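Local coordinates for putative (Helicobacter pylori, PDB 4O8S), which belongs to the nucleotidyltransferase superfamily, related to AbiEii toxins of type IV toxin-antitoxin systems, and probably transfers nucleotidyl groups, at residues L7-E10 against K11-A15; S170-K173 against D174-K177. All coordinates share one frame; numbering follows the deposited sequence.

Contact 1: residues L7-E10 against K11-A15; sequences LNHE and KLMRA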
loop_
_atom_site.group_PDB
_atom_site.type_symbol
_atom_site.label_atom_id
_atom_site.label_comp_id
_atom_site.label_asym_id
_atom_site.label_seq_id
_atom_site.Cartn_x
_atom_site.Cartn_y
_atom_site.Cartn_z
ATOM N N LEU A 7 -15.326 -1.450 -9.641
ATOM C CA LEU A 7 -16.099 -2.267 -8.697
ATOM C C LEU A 7 -15.862 -3.763 -8.888
ATOM O O LEU A 7 -15.735 -4.513 -7.917
ATOM C CB LEU A 7 -17.602 -1.984 -8.826
ATOM C CG LEU A 7 -18.193 -0.678 -8.276
ATOM C CD1 LEU A 7 -19.722 -0.730 -8.343
ATOM C CD2 LEU A 7 -17.728 -0.404 -6.846
ATOM N N ASN A 8 -15.836 -4.216 -10.135
ATOM C CA ASN A 8 -15.572 -5.628 -10.370
ATOM C C ASN A 8 -14.126 -5.976 -10.026
ATOM O O ASN A 8 -13.853 -7.048 -9.486
ATOM C CB ASN A 8 -15.940 -6.016 -11.798
ATOM C CG ASN A 8 -17.439 -6.156 -11.975
ATOM O OD1 ASN A 8 -18.113 -6.747 -11.129
ATOM N ND2 ASN A 8 -17.973 -5.585 -13.048
ATOM N N HIS A 9 -13.213 -5.048 -10.303
ATOM C CA HIS A 9 -11.811 -5.216 -9.933
ATOM C C HIS A 9 -11.654 -5.385 -8.416
ATOM O O HIS A 9 -10.986 -6.316 -7.947
ATOM C CB HIS A 9 -10.993 -4.020 -10.414
ATOM C CG HIS A 9 -9.511 -4.247 -10.385
ATOM N ND1 HIS A 9 -8.875 -5.113 -11.253
ATOM C CD2 HIS A 9 -8.539 -3.708 -9.612
ATOM C CE1 HIS A 9 -7.578 -5.102 -11.008
ATOM N NE2 HIS A 9 -7.343 -4.259 -10.016
ATOM N N GLU A 10 -12.268 -4.488 -7.645
ATOM C CA GLU A 10 -12.208 -4.592 -6.183
ATOM C C GLU A 10 -12.786 -5.913 -5.695
ATOM O O GLU A 10 -12.263 -6.538 -4.768
ATOM C CB GLU A 10 -12.949 -3.425 -5.514
ATOM C CG GLU A 10 -12.895 -3.506 -3.974
ATOM C CD GLU A 10 -13.437 -2.276 -3.246
ATOM O OE1 GLU A 10 -13.734 -1.246 -3.898
ATOM O OE2 GLU A 10 -13.550 -2.343 -1.998
ATOM N N LYS A 11 -13.877 -6.341 -6.314
ATOM C CA LYS A 11 -14.527 -7.588 -5.921
ATOM C C LYS A 11 -13.604 -8.790 -6.137
ATOM O O LYS A 11 -13.538 -9.700 -5.301
ATOM C CB LYS A 11 -15.815 -7.761 -6.719
ATOM C CG LYS A 11 -16.530 -9.087 -6.505
ATOM C CD LYS A 11 -17.685 -9.188 -7.506
ATOM C CE LYS A 11 -18.603 -10.371 -7.235
ATOM N NZ LYS A 11 -19.708 -10.446 -8.251
ATOM N N LEU A 12 -12.880 -8.791 -7.255
ATOM C CA LEU A 12 -11.939 -9.875 -7.508
ATOM C C LEU A 12 -10.786 -9.811 -6.531
ATOM O O LEU A 12 -10.388 -10.831 -5.987
ATOM C CB LEU A 12 -11.414 -9.825 -8.943
ATOM C CG LEU A 12 -10.246 -10.748 -9.303
ATOM C CD1 LEU A 12 -10.598 -12.223 -9.177
ATOM C CD2 LEU A 12 -9.785 -10.425 -10.724
HETATM N N MSE A 13 -10.250 -8.612 -6.297
HETATM C CA MSE A 13 -9.145 -8.476 -5.349
HETATM C C MSE A 13 -9.515 -8.985 -3.959
HETATM O O MSE A 13 -8.755 -9.752 -3.355
HETATM C CB MSE A 13 -8.665 -7.030 -5.275
HETATM C CG MSE A 13 -8.022 -6.519 -6.563
HETATM SE SE MSE A 13 -7.079 -4.816 -6.150
HETATM C CE MSE A 13 -8.584 -3.720 -5.567
ATOM N N ARG A 14 -10.687 -8.585 -3.461
ATOM C CA ARG A 14 -11.147 -9.012 -2.127
ATOM C C ARG A 14 -11.299 -10.523 -1.992
ATOM O O ARG A 14 -10.876 -11.101 -0.996
ATOM C CB ARG A 14 -12.492 -8.360 -1.777
ATOM C CG ARG A 14 -12.411 -6.878 -1.427
ATOM C CD ARG A 14 -13.721 -6.397 -0.774
ATOM N NE ARG A 14 -13.574 -5.039 -0.258
ATOM C CZ ARG A 14 -13.109 -4.751 0.957
ATOM N NH1 ARG A 14 -12.750 -5.728 1.789
ATOM N NH2 ARG A 14 -12.995 -3.483 1.341
ATOM N N ALA A 15 -11.921 -11.150 -2.987
ATOM C CA ALA A 15 -12.120 -12.597 -2.962
ATOM C C ALA A 15 -10.772 -13.300 -2.868
ATOM O O ALA A 15 -10.586 -14.255 -2.092
ATOM C CB ALA A 15 -12.853 -13.043 -4.204
HETATM O O HOH W 1 -12.567 -0.682 0.309
#

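Contact 2: residues S170-K173 against D174-K177; sequences SRLK and DFSK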
loop_
_atom_site.group_PDB
_atom_site.type_symbol
_atom_site.label_atom_id
_atom_site.label_comp_id
_atom_site.label_asym_id
_atom_site.label_seq_id
_atom_site.Cartn_x
_atom_site.Cartn_y
_atom_site.Cartn_z
ATOM N N SER A 170 11.011 11.179 11.969
ATOM C CA SER A 170 12.197 11.927 11.577
ATOM C C SER A 170 12.420 11.827 10.076
ATOM O O SER A 170 12.718 12.828 9.412
ATOM C CB SER A 170 13.433 11.440 12.337
ATOM O OG SER A 170 14.583 12.145 11.898
ATOM N N ARG A 171 12.255 10.622 9.537
ATOM C CA ARG A 171 12.414 10.408 8.103
ATOM C C ARG A 171 11.314 11.114 7.309
ATOM O O ARG A 171 11.568 11.666 6.234
ATOM C CB ARG A 171 12.426 8.906 7.786
ATOM C CG ARG A 171 13.574 8.133 8.465
ATOM C CD ARG A 171 13.282 6.627 8.537
ATOM N NE ARG A 171 13.231 6.004 7.212
ATOM C CZ ARG A 171 12.699 4.805 6.965
ATOM N NH1 ARG A 171 12.165 4.090 7.954
ATOM N NH2 ARG A 171 12.693 4.318 5.728
ATOM N N LEU A 172 10.092 11.101 7.838
ATOM C CA LEU A 172 8.967 11.734 7.154
ATOM C C LEU A 172 9.195 13.238 7.081
ATOM O O LEU A 172 8.948 13.853 6.041
ATOM C CB LEU A 172 7.661 11.449 7.886
ATOM C CG LEU A 172 6.402 12.053 7.259
ATOM C CD1 LEU A 172 6.026 11.317 5.977
ATOM C CD2 LEU A 172 5.253 12.032 8.258
ATOM N N LYS A 173 9.679 13.806 8.188
ATOM C CA LYS A 173 10.049 15.218 8.277
ATOM C C LYS A 173 11.130 15.558 7.260
ATOM O O LYS A 173 11.021 16.550 6.534
ATOM C CB LYS A 173 10.528 15.544 9.699
ATOM C CG LYS A 173 10.804 17.020 9.968
ATOM C CD LYS A 173 11.180 17.257 11.433
ATOM C CE LYS A 173 11.623 18.703 11.667
ATOM N NZ LYS A 173 11.906 19.007 13.107
ATOM N N ASP A 174 12.162 14.719 7.197
ATOM C CA ASP A 174 13.257 14.894 6.251
ATOM C C ASP A 174 12.725 14.894 4.814
ATOM O O ASP A 174 13.094 15.738 3.995
ATOM C CB ASP A 174 14.271 13.766 6.445
ATOM C CG ASP A 174 15.689 14.163 6.055
ATOM O OD1 ASP A 174 15.872 14.931 5.079
ATOM O OD2 ASP A 174 16.629 13.686 6.730
ATOM N N PHE A 175 11.838 13.945 4.527
ATOM C CA PHE A 175 11.257 13.794 3.193
ATOM C C PHE A 175 10.411 14.999 2.787
ATOM O O PHE A 175 10.366 15.360 1.615
ATOM C CB PHE A 175 10.391 12.524 3.156
ATOM C CG PHE A 175 9.448 12.446 1.975
ATOM C CD1 PHE A 175 9.934 12.247 0.685
ATOM C CD2 PHE A 175 8.066 12.532 2.164
ATOM C CE1 PHE A 175 9.061 12.153 -0.414
ATOM C CE2 PHE A 175 7.175 12.437 1.075
ATOM C CZ PHE A 175 7.679 12.251 -0.220
ATOM N N SER A 176 9.730 15.609 3.756
ATOM C CA SER A 176 8.706 16.606 3.447
ATOM C C SER A 176 9.095 18.047 3.804
ATOM O O SER A 176 8.245 18.941 3.786
ATOM C CB SER A 176 7.396 16.240 4.151
ATOM O OG SER A 176 7.554 16.270 5.562
ATOM N N LYS A 177 10.371 18.269 4.116
ATOM C CA LYS A 177 10.842 19.570 4.606
ATOM C C LYS A 177 10.761 20.707 3.563
ATOM O O LYS A 177 10.676 21.889 3.925
ATOM C CB LYS A 177 12.282 19.427 5.102
ATOM C CG LYS A 177 13.205 18.944 4.007
ATOM C CD LYS A 177 14.602 18.657 4.491
ATOM C CE LYS A 177 15.396 17.985 3.372
ATOM N NZ LYS A 177 16.763 17.581 3.817
#

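Contact 1: residues L7-E10 against K11-A15
Leu7 and Lys11 begin a run of i to i+4 bonds that carries helix 4-19 through four consecutive residues, Lys11 N giving its hydrogen to Leu7 O at 3.1 Å. Asn8 accepts in the same way from Leu12 N, while its side-chain ND2 is held by Asp93.

At His9 the side chains join in as well. Its O takes the amide of Met13, a selenomethionine, at 2.9 Å, and the Met13 chain slants across its ring: Met13 CG sits over one face, offset toward the rim, and SE stands 4.5 Å from the ring centroid, 49° off the normal. The selenium, standing in for sulfur, thus makes an oblique Met-aromatic contact. The bent end of the chain brings Met13 CE to 3.8 Å from Glu10 CA. Histidine suits this buried place: its face can lie against Met13 while its nitrogens meet polar groups, ND1 with Tyr89 OH and NE2 with Glu44 O.

Glu10 ends the segment with a salt bridge to Arg14, whose N also binds Glu10 O at 2.9 Å. With CG anti to the backbone N (chi1 -180°) and the chain extended, its carboxylate runs alongside the arginine. The anti lone pair of Glu10 OE2 receives Arg14 NE at 3.2 Å, close to the guanidinium plane, and one water bridges OE2 and Arg14 NH2. Tyr34 OH binds OE1, so both carboxylate oxygens are engaged.

The helix thus lays His9, Leu12 and Met13 on Leu100 of strand 98-106, with Leu12 also meeting Tyr89 of strand 82-91, while Met13 and Arg14 touch helix 29-36.

Contact 2: residues S170-K173 against D174-K177
Ser176 and Leu172 make the shortest hydrogen bond between the two segments: the hydroxyl OG donates to Leu172 O at 2.8 Å, reaching the carbonyl from 33° outside its plane. The torsion of Ser176 (chi1 63°) sets OG between its own N and carbonyl carbon, from where it can turn back to the preceding helical turn. Serine suits a buried site of this kind, being small and able to spend its hydroxyl proton on the backbone. Its amide is held less firmly, with weak bonds to Leu172 O, which thus takes both groups, at 3.0 Å and to Lys173 O at 3.2 Å; the regular i to i+4 pattern is giving way near the helix end.

Just before it the pattern is regular: Phe175 N binds Arg171 O at 2.9 Å, and Asp174 N binds Ser170 O. The Phe175 ring presents its edge to Leu172 O, and its CD2 lies 4.5 Å from Leu172 CD1, a loose apolar touch. Asp174 OD1 receives Lys177 NZ at 3.1 Å, a salt bridge spanning three residues that the extended lysine chain allows.

Further out, Phe175 packs against helices 147-159 and 179-192. Arg171 forms salt bridges with Asp131 and Asp139 of helix 126-139, and Leu172 and Ser176 meet Ala213 of helix 202-231. The OG bond is the common back-bond of helical serines, here in a helix packed among four others in the helical part of the chain.

Contact 1 and contact 2 lie on opposite sides of the chain's centre, with their own centres 35 Å apart and their nearest atoms about 23 Å apart, so neither touches the other. In sequence, 7-15 is complete long before 170-177 begins. Contact 1 belongs to the first helix, which packs on the mixed sheet, whereas contact 2 belongs to the helices of the later part of the chain. Both pair i to i+4 backbone bonding with a salt bridge: in contact 1 between helical residues four apart, in contact 2 from the helix to Lys177, three residues on, just past the helical residues. Contact 1 lies in the sheet-bearing part and contact 2 in the helical part of this nucleotidyltransferase superfamily protein.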